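Local coordinates for protein L-lactate dehydrogenase (Trichomonas vaginalis, PDB 5A1T) that probably interconverts L-lactate and pyruvate with NAD(H) as cofactor, and belongs to the malate dehydrogenase branch of the lactate/malate dehydrogenase superfamily, at residues 87-92 against 102-107; 161-166 against 175-180; 181-186 against 286-291. One frame throughout, in Å; residues are numbered along the deposited sequence.

Contact 1 (87-92 against 102-107); sequences ASMPLK and SSNSVI. With NAI (1,4-dihydronicotinamide adenine dinucleotide), chain C.
One amide clasps two neighbouring residues: Asn104 takes a backbone N-H through one arm and gives an N-H to a hydroxyl through the other. Met89 N donates to Asn104 OD1 at 2.9 Å, in the carbonyl plane and on a lone pair. Asn104 ND2 donates to Ser88 OG at 2.9 Å, with the oxygen tilted 19° from the amide plane. ND2 also binds the backbone oxygen of Asn130, so both ends of the amide are in use and its flip is probably fixed. Ser88 OG stands anti to the backbone N (chi1 176°). Ser88 OG donates to Met89 O and accepts from NAI O3D at 2.7 Å. This is the cofactor side of the Rossmann-type NAD-binding domain, where the loop after strand 82-85 meets helix 101-118. Ser88 serves both ribose units, because Ser88 N also donates to NAI O4B on the adenosine side at 3.1 Å. Around the adenine the contact turns apolar. Ala87 CB touches Ile107 CG2 at 4.1 Å, and both side chains lie against the base. Ile107 CD1 comes within 3.5 Å of NAI N7A. The Met89 chain is bent at chi2 (-53°) and chi3. Met89 CG rests on Ser103 and Asn104, while Met89 SD turns to the imidazole part of the adenine, 3.8 Å from NAI N7A.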
loop_
_atom_site.group_PDB
_atom_site.type_symbol
_atom_site.label_atom_id
_atom_site.label_comp_id
_atom_site.label_asym_id
_atom_site.label_seq_id
_atom_site.Cartn_x
_atom_site.Cartn_y
_atom_site.Cartn_z
ATOM N N ALA A 87 -3.655 -4.712 16.414
ATOM C CA ALA A 87 -4.939 -5.148 16.954
ATOM C C ALA A 87 -5.607 -4.050 17.778
ATOM O O ALA A 87 -4.951 -3.362 18.559
ATOM C CB ALA A 87 -4.753 -6.400 17.796
ATOM N N SER A 88 -6.913 -3.887 17.594
ATOM C CA SER A 88 -7.661 -2.852 18.297
ATOM C C SER A 88 -9.158 -2.981 18.067
ATOM O O SER A 88 -9.598 -3.482 17.030
ATOM C CB SER A 88 -7.200 -1.461 17.851
ATOM O OG SER A 88 -7.981 -0.442 18.456
ATOM N N MET A 89 -9.934 -2.521 19.041
ATOM C CA MET A 89 -11.368 -2.365 18.863
ATOM C C MET A 89 -11.615 -1.018 18.191
ATOM O O MET A 89 -10.715 -0.179 18.141
ATOM C CB MET A 89 -12.098 -2.452 20.205
ATOM C CG MET A 89 -11.843 -3.746 20.960
ATOM S SD MET A 89 -12.169 -5.219 19.971
ATOM C CE MET A 89 -13.920 -5.034 19.639
ATOM N N PRO A 90 -12.827 -0.808 17.656
ATOM C CA PRO A 90 -13.112 0.450 16.954
ATOM C C PRO A 90 -13.001 1.684 17.849
ATOM O O PRO A 90 -13.394 1.643 19.017
ATOM C CB PRO A 90 -14.556 0.265 16.475
ATOM C CG PRO A 90 -14.771 -1.207 16.445
ATOM C CD PRO A 90 -13.953 -1.755 17.569
ATOM N N LEU A 91 -12.458 2.766 17.300
ATOM C CA LEU A 91 -12.477 4.061 17.970
ATOM C C LEU A 91 -13.781 4.770 17.629
ATOM O O LEU A 91 -14.025 5.109 16.471
ATOM C CB LEU A 91 -11.279 4.915 17.552
ATOM C CG LEU A 91 -11.189 6.296 18.206
ATOM C CD1 LEU A 91 -10.814 6.174 19.676
ATOM C CD2 LEU A 91 -10.197 7.177 17.463
ATOM N N LYS A 92 -14.614 4.995 18.637
ATOM C CA LYS A 92 -15.927 5.587 18.416
ATOM C C LYS A 92 -15.811 7.061 18.034
ATOM O O LYS A 92 -14.816 7.711 18.358
ATOM C CB LYS A 92 -16.794 5.442 19.664
ATOM C CG LYS A 92 -16.898 4.021 20.189
ATOM C CD LYS A 92 -17.546 3.987 21.566
ATOM C CE LYS A 92 -17.590 2.578 22.133
ATOM N NZ LYS A 92 -16.233 1.977 22.287
ATOM N N SER A 102 -10.019 0.966 27.811
ATOM C CA SER A 102 -10.921 0.001 28.426
ATOM C C SER A 102 -11.073 -1.264 27.581
ATOM O O SER A 102 -11.188 -2.365 28.122
ATOM C CB SER A 102 -12.294 0.641 28.658
ATOM O OG SER A 102 -12.959 0.878 27.430
ATOM N N SER A 103 -11.055 -1.110 26.259
ATOM C CA SER A 103 -11.353 -2.216 25.357
ATOM C C SER A 103 -10.106 -2.879 24.762
ATOM O O SER A 103 -10.189 -3.990 24.241
ATOM C CB SER A 103 -12.265 -1.728 24.228
ATOM O OG SER A 103 -11.688 -0.631 23.541
ATOM N N ASN A 104 -8.958 -2.211 24.845
ATOM C CA ASN A 104 -7.727 -2.731 24.245
ATOM C C ASN A 104 -6.684 -3.204 25.257
ATOM O O ASN A 104 -5.738 -3.899 24.887
ATOM C CB ASN A 104 -7.092 -1.669 23.337
ATOM C CG ASN A 104 -7.821 -1.512 22.014
ATOM O OD1 ASN A 104 -8.643 -2.348 21.636
ATOM N ND2 ASN A 104 -7.506 -0.443 21.293
ATOM N N SER A 105 -6.847 -2.831 26.524
ATOM C CA SER A 105 -5.851 -3.157 27.544
ATOM C C SER A 105 -5.625 -4.664 27.680
ATOM O O SER A 105 -4.481 -5.121 27.719
ATOM C CB SER A 105 -6.261 -2.573 28.898
ATOM O OG SER A 105 -6.075 -1.168 28.931
ATOM N N VAL A 106 -6.710 -5.428 27.751
ATOM C CA VAL A 106 -6.616 -6.877 27.911
ATOM C C VAL A 106 -5.926 -7.515 26.711
ATOM O O VAL A 106 -5.163 -8.467 26.860
ATOM C CB VAL A 106 -8.009 -7.520 28.093
ATOM C CG1 VAL A 106 -7.900 -9.044 28.207
ATOM C CG2 VAL A 106 -8.692 -6.955 29.319
ATOM N N ILE A 107 -6.204 -6.987 25.524
ATOM C CA ILE A 107 -5.621 -7.513 24.296
ATOM C C ILE A 107 -4.099 -7.523 24.393
ATOM O O ILE A 107 -3.455 -8.519 24.073
ATOM C CB ILE A 107 -6.050 -6.689 23.064
ATOM C CG1 ILE A 107 -7.575 -6.712 22.925
ATOM C CG2 ILE A 107 -5.380 -7.228 21.793
ATOM C CD1 ILE A 107 -8.115 -5.869 21.787
HETATM P PA NAI C . -9.400 -1.564 12.267
HETATM O O1A NAI C . -10.570 -1.533 13.223
HETATM O O2A NAI C . -9.643 -1.573 10.777
HETATM O O5B NAI C . -8.495 -2.852 12.612
HETATM C C5B NAI C . -8.313 -3.338 13.940
HETATM C C4B NAI C . -8.215 -4.857 13.871
HETATM O O4B NAI C . -7.829 -5.430 15.126
HETATM C C3B NAI C . -9.554 -5.482 13.493
HETATM O O3B NAI C . -9.408 -6.218 12.274
HETATM C C2B NAI C . -9.914 -6.388 14.655
HETATM O O2B NAI C . -10.546 -7.603 14.240
HETATM C C1B NAI C . -8.558 -6.652 15.287
HETATM N N9A NAI C . -8.636 -7.107 16.699
HETATM C C8A NAI C . -9.467 -6.668 17.665
HETATM N N7A NAI C . -9.243 -7.341 18.827
HETATM C C5A NAI C . -8.258 -8.231 18.603
HETATM C C6A NAI C . -7.531 -9.255 19.384
HETATM N N6A NAI C . -7.816 -9.479 20.688
HETATM N N1A NAI C . -6.569 -9.964 18.754
HETATM C C2A NAI C . -6.259 -9.767 17.460
HETATM N N3A NAI C . -6.882 -8.854 16.697
HETATM C C4A NAI C . -7.870 -8.076 17.196
HETATM O O3 NAI C . -8.429 -0.329 12.616
HETATM P PN NAI C . -7.159 0.327 11.878
HETATM O O1N NAI C . -7.633 1.541 11.113
HETATM O O2N NAI C . -6.407 -0.770 11.157
HETATM O O5D NAI C . -6.290 0.835 13.133
HETATM C C5D NAI C . -6.000 -0.072 14.196
HETATM C C4D NAI C . -5.338 0.667 15.348
HETATM O O4D NAI C . -4.283 1.503 14.863
HETATM C C3D NAI C . -6.316 1.577 16.080
HETATM O O3D NAI C . -6.234 1.324 17.485
HETATM C C2D NAI C . -5.856 2.985 15.769
HETATM O O2D NAI C . -6.093 3.899 16.845
HETATM C C1D NAI C . -4.369 2.777 15.505
HETATM N N1N NAI C . -3.705 3.823 14.706
HETATM C C2N NAI C . -2.457 4.152 15.056
HETATM C C3N NAI C . -1.718 5.115 14.383
HETATM C C7N NAI C . -0.308 5.510 14.761
HETATM O O7N NAI C . 0.334 6.414 14.253
HETATM N N7N NAI C . 0.340 4.835 15.722
HETATM C C4N NAI C . -2.329 5.822 13.208
HETATM C C5N NAI C . -3.682 5.392 12.917
HETATM C C6N NAI C . -4.306 4.406 13.664
#

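Contact 2 (161-166 against 175-180); sequences RAYYEV and KDVHDI. With OXM (oxamic acid), chain D.
Helix 156-170 and the segment 175-180, which enters the broken strand 177-183, have their nearest CA atoms at Tyr163 and Ile180, 6.8 Å apart. Tyr163 lies between Val177 and Ile180 and carries much of the contact. Its ring edge meets Val177, with Tyr163 CE2 3.4 Å from Val177 O and close to Val177 CB as well. Ile180 CD1 sits almost over the ring centre of Tyr163 in a CH-pi contact, 4.3 Å from the centroid and 9° off the normal. CG1 of Ile180 is anti to the carbonyl carbon (chi1 -68°), and its extended chain carries CD1 over that face. Ile180 CD1 also meets Val166 CG2 tip to tip at 3.7 Å. The other branch, Ile180 CG2, packs on Ala162 CB at 3.6 Å. This is helix-on-strand packing in the alpha/beta C-terminal domain, and Phe221 of helix 214-236 covers Ala162 and Val166 as well. At the outer end of the ring a water oxygen accepts from Tyr163 OH at 2.5 Å, near the ring plane, and donates to Ile180 O. Arg161, at the start of this helical segment, instead reaches the active site. The extended chain of Arg161 presents NH1 to OXM O3 at 2.6 Å and NH2 to OXM O2, a two-pronged grip on the carboxylate. Arg161 NE makes a salt bridge with Asp58 of the second subunit.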
loop_
_atom_site.group_PDB
_atom_site.type_symbol
_atom_site.label_atom_id
_atom_site.label_comp_id
_atom_site.label_asym_id
_atom_site.label_seq_id
_atom_site.Cartn_x
_atom_site.Cartn_y
_atom_site.Cartn_z
ATOM N N ARG A 161 4.639 14.005 9.865
ATOM C CA ARG A 161 3.707 15.123 9.784
ATOM C C ARG A 161 4.433 16.439 10.030
ATOM O O ARG A 161 4.269 17.402 9.278
ATOM C CB ARG A 161 2.573 14.951 10.797
ATOM C CG ARG A 161 1.515 13.956 10.367
ATOM C CD ARG A 161 0.686 13.459 11.544
ATOM N NE ARG A 161 -0.443 12.647 11.096
ATOM C CZ ARG A 161 -1.245 11.962 11.906
ATOM N NH1 ARG A 161 -1.045 11.976 13.218
ATOM N NH2 ARG A 161 -2.246 11.252 11.400
ATOM N N ALA A 162 5.242 16.470 11.083
ATOM C CA ALA A 162 6.006 17.661 11.433
ATOM C C ALA A 162 6.998 18.025 10.332
ATOM O O ALA A 162 7.140 19.195 9.976
ATOM C CB ALA A 162 6.735 17.451 12.749
ATOM N N TYR A 163 7.680 17.020 9.793
ATOM C CA TYR A 163 8.692 17.253 8.767
ATOM C C TYR A 163 8.090 17.891 7.519
ATOM O O TYR A 163 8.635 18.859 6.990
ATOM C CB TYR A 163 9.402 15.947 8.398
ATOM C CG TYR A 163 10.748 15.770 9.072
ATOM C CD1 TYR A 163 10.849 15.191 10.330
ATOM C CD2 TYR A 163 11.918 16.186 8.449
ATOM C CE1 TYR A 163 12.078 15.031 10.948
ATOM C CE2 TYR A 163 13.150 16.030 9.060
ATOM C CZ TYR A 163 13.224 15.453 10.310
ATOM O OH TYR A 163 14.449 15.295 10.925
ATOM N N TYR A 164 6.966 17.361 7.046
ATOM C CA TYR A 164 6.359 17.895 5.834
ATOM C C TYR A 164 5.844 19.311 6.063
ATOM O O TYR A 164 6.016 20.183 5.212
ATOM C CB TYR A 164 5.215 17.008 5.337
ATOM C CG TYR A 164 4.714 17.439 3.977
ATOM C CD1 TYR A 164 3.774 18.455 3.852
ATOM C CD2 TYR A 164 5.207 16.855 2.817
ATOM C CE1 TYR A 164 3.326 18.865 2.613
ATOM C CE2 TYR A 164 4.763 17.259 1.571
ATOM C CZ TYR A 164 3.824 18.266 1.475
ATOM O OH TYR A 164 3.371 18.676 0.242
ATOM N N GLU A 165 5.211 19.532 7.212
ATOM C CA GLU A 165 4.654 20.840 7.541
ATOM C C GLU A 165 5.746 21.904 7.551
ATOM O O GLU A 165 5.632 22.927 6.875
ATOM C CB GLU A 165 3.940 20.787 8.897
ATOM C CG GLU A 165 3.568 22.146 9.490
ATOM C CD GLU A 165 2.646 22.956 8.598
ATOM O OE1 GLU A 165 1.932 22.356 7.765
ATOM O OE2 GLU A 165 2.632 24.199 8.738
ATOM N N VAL A 166 6.806 21.649 8.312
ATOM C CA VAL A 166 7.917 22.588 8.427
ATOM C C VAL A 166 8.578 22.817 7.071
ATOM O O VAL A 166 8.964 23.938 6.741
ATOM C CB VAL A 166 8.970 22.085 9.443
ATOM C CG1 VAL A 166 10.248 22.918 9.385
ATOM C CG2 VAL A 166 8.397 22.106 10.847
ATOM N N LYS A 175 13.998 16.230 3.085
ATOM C CA LYS A 175 15.350 15.726 3.301
ATOM C C LYS A 175 16.304 16.836 3.738
ATOM O O LYS A 175 17.368 16.565 4.291
ATOM C CB LYS A 175 15.884 15.060 2.033
ATOM C CG LYS A 175 14.958 14.010 1.443
ATOM C CD LYS A 175 15.716 12.747 1.053
ATOM C CE LYS A 175 16.054 11.900 2.273
ATOM N NZ LYS A 175 16.647 10.587 1.896
ATOM N N ASP A 176 15.916 18.085 3.491
ATOM C CA ASP A 176 16.766 19.234 3.806
ATOM C C ASP A 176 16.569 19.745 5.234
ATOM O O ASP A 176 17.228 20.698 5.644
ATOM C CB ASP A 176 16.500 20.369 2.819
ATOM C CG ASP A 176 16.912 20.021 1.403
ATOM O OD1 ASP A 176 17.920 19.303 1.225
ATOM O OD2 ASP A 176 16.224 20.471 0.463
ATOM N N VAL A 177 15.671 19.111 5.984
ATOM C CA VAL A 177 15.405 19.492 7.371
ATOM C C VAL A 177 16.008 18.448 8.311
ATOM O O VAL A 177 16.115 17.277 7.950
ATOM C CB VAL A 177 13.890 19.633 7.633
ATOM C CG1 VAL A 177 13.617 20.067 9.063
ATOM C CG2 VAL A 177 13.277 20.634 6.657
ATOM N N HIS A 178 16.401 18.878 9.510
ATOM C CA HIS A 178 17.056 17.996 10.474
ATOM C C HIS A 178 16.583 18.227 11.905
ATOM O O HIS A 178 16.210 19.338 12.277
ATOM C CB HIS A 178 18.573 18.186 10.420
ATOM C CG HIS A 178 19.145 18.099 9.041
ATOM N ND1 HIS A 178 19.591 16.917 8.497
ATOM C CD2 HIS A 178 19.342 19.051 8.098
ATOM C CE1 HIS A 178 20.042 17.141 7.274
ATOM N NE2 HIS A 178 19.901 18.426 7.008
ATOM N N ASP A 179 16.613 17.159 12.696
ATOM C CA ASP A 179 16.417 17.226 14.142
ATOM C C ASP A 179 15.074 17.814 14.577
ATOM O O ASP A 179 14.999 18.525 15.580
ATOM C CB ASP A 179 17.559 18.028 14.779
ATOM C CG ASP A 179 18.913 17.366 14.587
ATOM O OD1 ASP A 179 18.947 16.139 14.352
ATOM O OD2 ASP A 179 19.944 18.067 14.679
ATOM N N ILE A 180 14.017 17.514 13.830
ATOM C CA ILE A 180 12.662 17.730 14.326
ATOM C C ILE A 180 12.299 16.521 15.180
ATOM O O ILE A 180 12.589 15.385 14.806
ATOM C CB ILE A 180 11.636 17.914 13.190
ATOM C CG1 ILE A 180 11.903 19.228 12.452
ATOM C CG2 ILE A 180 10.205 17.906 13.749
ATOM C CD1 ILE A 180 10.994 19.473 11.260
HETATM C C1 OXM D . -3.747 8.265 14.968
HETATM N N1 OXM D . -5.077 7.822 14.752
HETATM O O1 OXM D . -3.124 7.872 15.933
HETATM C C2 OXM D . -3.101 9.224 13.992
HETATM O O2 OXM D . -3.565 9.344 12.827
HETATM O O3 OXM D . -2.098 9.896 14.344
HETATM O O HOH W 1 14.556 14.313 13.247
#

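Contact 3 (181-186 against 286-291); sequences IVWGNH and SFPCNV. With OXM (oxamic acid), chain D; NAI (1,4-dihydronicotinamide adenine dinucleotide), chain C.
With OG anti to the backbone N (chi1 -171°), Ser286 turns its hydroxyl onto Val182 O, and Trp183, with CG beside its own backbone N (chi1 -56°), lays its indole against Pro288. Here, in the alpha/beta C-terminal domain, the small antiparallel sheet meets a strand of the large mixed sheet, which runs on into the NAD-binding domain. Strand 177-183 belongs to the small sheet, and strand 284-291 to the large one. The axes of segments 181-183 and 286-291 pass 5.6 Å apart, at 149°, and a single antiparallel bridge joins the two strands' chains. Gly184 and Ser286 form its hydrogen-bonded pair: Gly184 N donates to Ser286 O at 3.0 Å, and Ser286 N returns the bond to Gly184 O. Gly184 CA and Ser286 CA come within 4.4 Å. Ser286 OG adds a third link, 2.8 Å from Val182 O and nearly along the C=O axis.

Farther along strand 284-291 the contact is apolar. Pro288 CD stands over the six-membered ring of Trp183, 3.6 Å from its centroid, in a CH-pi contact. Ile181 CG2 also rests over one face of the indole, toward its rim. Ile181 CD1 touches Pro288 CB at 3.6 Å. The Phe287 side chain crosses that of Trp183 at about a right angle. The indole NE1 is satisfied by Asp193 in the neighbouring strand.

Beyond the bridge the chain runs to His186, the predicted proton acceptor. Asp158 binds its ND1, which probably holds the imidazole with NE2 toward the ligands. His186 NE2 donates a bent hydrogen bond to the amide oxygen O1 of OXM, 2.8 Å away at the ring edge.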
loop_
_atom_site.group_PDB
_atom_site.type_symbol
_atom_site.label_atom_id
_atom_site.label_comp_id
_atom_site.label_asym_id
_atom_site.label_seq_id
_atom_site.Cartn_x
_atom_site.Cartn_y
_atom_site.Cartn_z
ATOM N N ILE A 181 11.675 16.771 16.328
ATOM C CA ILE A 181 11.381 15.712 17.286
ATOM C C ILE A 181 9.954 15.819 17.812
ATOM O O ILE A 181 9.438 16.917 18.017
ATOM C CB ILE A 181 12.354 15.754 18.487
ATOM C CG1 ILE A 181 13.808 15.863 18.009
ATOM C CG2 ILE A 181 12.174 14.514 19.361
ATOM C CD1 ILE A 181 14.798 16.171 19.118
ATOM N N VAL A 182 9.324 14.665 18.020
ATOM C CA VAL A 182 8.041 14.592 18.708
ATOM C C VAL A 182 8.232 13.786 19.987
ATOM O O VAL A 182 8.418 12.568 19.937
ATOM C CB VAL A 182 6.943 13.949 17.839
ATOM C CG1 VAL A 182 5.600 14.001 18.560
ATOM C CG2 VAL A 182 6.850 14.650 16.491
ATOM N N TRP A 183 8.192 14.470 21.128
ATOM C CA TRP A 183 8.471 13.841 22.416
ATOM C C TRP A 183 7.219 13.259 23.067
ATOM O O TRP A 183 6.107 13.732 22.837
ATOM C CB TRP A 183 9.096 14.844 23.392
ATOM C CG TRP A 183 10.343 15.517 22.920
ATOM C CD1 TRP A 183 10.436 16.523 22.003
ATOM C CD2 TRP A 183 11.678 15.258 23.369
ATOM N NE1 TRP A 183 11.747 16.898 21.845
ATOM C CE2 TRP A 183 12.530 16.135 22.672
ATOM C CE3 TRP A 183 12.235 14.363 24.289
ATOM C CZ2 TRP A 183 13.910 16.146 22.865
ATOM C CZ3 TRP A 183 13.604 14.374 24.479
ATOM C CH2 TRP A 183 14.427 15.259 23.771
ATOM N N GLY A 184 7.423 12.241 23.896
ATOM C CA GLY A 184 6.390 11.752 24.792
ATOM C C GLY A 184 5.330 10.867 24.170
ATOM O O GLY A 184 5.628 9.926 23.437
ATOM N N ASN A 185 4.078 11.181 24.477
ATOM C CA ASN A 185 2.955 10.338 24.096
ATOM C C ASN A 185 2.484 10.593 22.673
ATOM O O ASN A 185 2.419 11.737 22.223
ATOM C CB ASN A 185 1.793 10.559 25.065
ATOM C CG ASN A 185 0.678 9.548 24.887
ATOM O OD1 ASN A 185 0.854 8.511 24.245
ATOM N ND2 ASN A 185 -0.478 9.841 25.465
ATOM N N HIS A 186 2.160 9.519 21.962
ATOM C CA HIS A 186 1.433 9.638 20.709
ATOM C C HIS A 186 -0.023 9.891 21.066
ATOM O O HIS A 186 -0.879 9.026 20.893
ATOM C CB HIS A 186 1.584 8.382 19.848
ATOM C CG HIS A 186 0.825 8.439 18.558
ATOM N ND1 HIS A 186 1.041 9.416 17.611
ATOM C CD2 HIS A 186 -0.152 7.643 18.062
ATOM C CE1 HIS A 186 0.232 9.219 16.584
ATOM N NE2 HIS A 186 -0.503 8.150 16.833
ATOM N N SER A 286 8.328 8.727 23.804
ATOM C CA SER A 286 8.933 9.030 22.511
ATOM C C SER A 286 10.157 9.915 22.687
ATOM O O SER A 286 10.052 11.045 23.161
ATOM C CB SER A 286 7.921 9.707 21.586
ATOM O OG SER A 286 8.430 9.825 20.268
ATOM N N PHE A 287 11.314 9.382 22.306
ATOM C CA PHE A 287 12.575 10.108 22.374
ATOM C C PHE A 287 13.145 10.338 20.982
ATOM O O PHE A 287 12.778 9.642 20.038
ATOM C CB PHE A 287 13.607 9.340 23.204
ATOM C CG PHE A 287 13.344 9.356 24.678
ATOM C CD1 PHE A 287 13.650 10.472 25.436
ATOM C CD2 PHE A 287 12.815 8.245 25.311
ATOM C CE1 PHE A 287 13.416 10.486 26.799
ATOM C CE2 PHE A 287 12.582 8.253 26.669
ATOM C CZ PHE A 287 12.882 9.374 27.415
ATOM N N PRO A 288 14.051 11.316 20.852
ATOM C CA PRO A 288 14.881 11.351 19.646
ATOM C C PRO A 288 15.862 10.185 19.669
ATOM O O PRO A 288 16.667 10.097 20.598
ATOM C CB PRO A 288 15.601 12.697 19.747
ATOM C CG PRO A 288 15.625 13.001 21.206
ATOM C CD PRO A 288 14.359 12.426 21.771
ATOM N N CYS A 289 15.786 9.306 18.674
ATOM C CA CYS A 289 16.571 8.074 18.680
ATOM C C CYS A 289 17.336 7.839 17.388
ATOM O O CYS A 289 16.959 8.332 16.325
ATOM C CB CYS A 289 15.661 6.870 18.935
ATOM S SG CYS A 289 14.886 6.840 20.559
ATOM N N ASN A 290 18.421 7.081 17.507
ATOM C CA ASN A 290 19.067 6.467 16.359
ATOM C C ASN A 290 19.187 4.972 16.631
ATOM O O ASN A 290 18.833 4.507 17.716
ATOM C CB ASN A 290 20.438 7.102 16.072
ATOM C CG ASN A 290 21.427 6.949 17.218
ATOM O OD1 ASN A 290 21.401 5.971 17.963
ATOM N ND2 ASN A 290 22.320 7.922 17.350
ATOM N N VAL A 291 19.668 4.222 15.648
ATOM C CA VAL A 291 19.852 2.785 15.806
ATOM C C VAL A 291 21.171 2.379 15.163
ATOM O O VAL A 291 21.434 2.714 14.010
ATOM C CB VAL A 291 18.688 1.989 15.176
ATOM C CG1 VAL A 291 18.809 0.509 15.506
ATOM C CG2 VAL A 291 17.346 2.528 15.654
HETATM C C1 OXM D . -3.747 8.265 14.968
HETATM N N1 OXM D . -5.077 7.822 14.752
HETATM O O1 OXM D . -3.124 7.872 15.933
HETATM C C2 OXM D . -3.101 9.224 13.992
HETATM O O2 OXM D . -3.565 9.344 12.827
HETATM O O3 OXM D . -2.098 9.896 14.344
HETATM P PA NAI C . -9.400 -1.564 12.267
HETATM O O1A NAI C . -10.570 -1.533 13.223
HETATM O O2A NAI C . -9.643 -1.573 10.777
HETATM O O5B NAI C . -8.495 -2.852 12.612
HETATM C C5B NAI C . -8.313 -3.338 13.940
HETATM C C4B NAI C . -8.215 -4.857 13.871
HETATM O O4B NAI C . -7.829 -5.430 15.126
HETATM C C3B NAI C . -9.554 -5.482 13.493
HETATM O O3B NAI C . -9.408 -6.218 12.274
HETATM C C2B NAI C . -9.914 -6.388 14.655
HETATM O O2B NAI C . -10.546 -7.603 14.240
HETATM C C1B NAI C . -8.558 -6.652 15.287
HETATM N N9A NAI C . -8.636 -7.107 16.699
HETATM C C8A NAI C . -9.467 -6.668 17.665
HETATM N N7A NAI C . -9.243 -7.341 18.827
HETATM C C5A NAI C . -8.258 -8.231 18.603
HETATM C C6A NAI C . -7.531 -9.255 19.384
HETATM N N6A NAI C . -7.816 -9.479 20.688
HETATM N N1A NAI C . -6.569 -9.964 18.754
HETATM C C2A NAI C . -6.259 -9.767 17.460
HETATM N N3A NAI C . -6.882 -8.854 16.697
HETATM C C4A NAI C . -7.870 -8.076 17.196
HETATM O O3 NAI C . -8.429 -0.329 12.616
HETATM P PN NAI C . -7.159 0.327 11.878
HETATM O O1N NAI C . -7.633 1.541 11.113
HETATM O O2N NAI C . -6.407 -0.770 11.157
HETATM O O5D NAI C . -6.290 0.835 13.133
HETATM C C5D NAI C . -6.000 -0.072 14.196
HETATM C C4D NAI C . -5.338 0.667 15.348
HETATM O O4D NAI C . -4.283 1.503 14.863
HETATM C C3D NAI C . -6.316 1.577 16.080
HETATM O O3D NAI C . -6.234 1.324 17.485
HETATM C C2D NAI C . -5.856 2.985 15.769
HETATM O O2D NAI C . -6.093 3.899 16.845
HETATM C C1D NAI C . -4.369 2.777 15.505
HETATM N N1N NAI C . -3.705 3.823 14.706
HETATM C C2N NAI C . -2.457 4.152 15.056
HETATM C C3N NAI C . -1.718 5.115 14.383
HETATM C C7N NAI C . -0.308 5.510 14.761
HETATM O O7N NAI C . 0.334 6.414 14.253
HETATM N N7N NAI C . 0.340 4.835 15.722
HETATM C C4N NAI C . -2.329 5.822 13.208
HETATM C C5N NAI C . -3.682 5.392 12.917
HETATM C C6N NAI C . -4.306 4.406 13.664
#

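Contact 3 is fully buried and nearer the middle of the chain than the others, while contacts 1 and 2 are partly buried and lie on opposite sides of its centre, about 32 Å apart between centres. Contact 1 belongs to the NAD-binding domain; the other two belong to the C-terminal domain. Contacts 2 and 3 share strand 177-183: one packs a helix against its first part and the break, the other bridges its end to the large sheet. Their chemistry differs accordingly. Contact 1 is held by an amide and a hydroxyl, contact 2 by apolar side chains, and contact 3 by backbone bonds plus ring packing. Contacts 1 and 3 both touch the cofactor, and contacts 2 and 3 both touch oxamate.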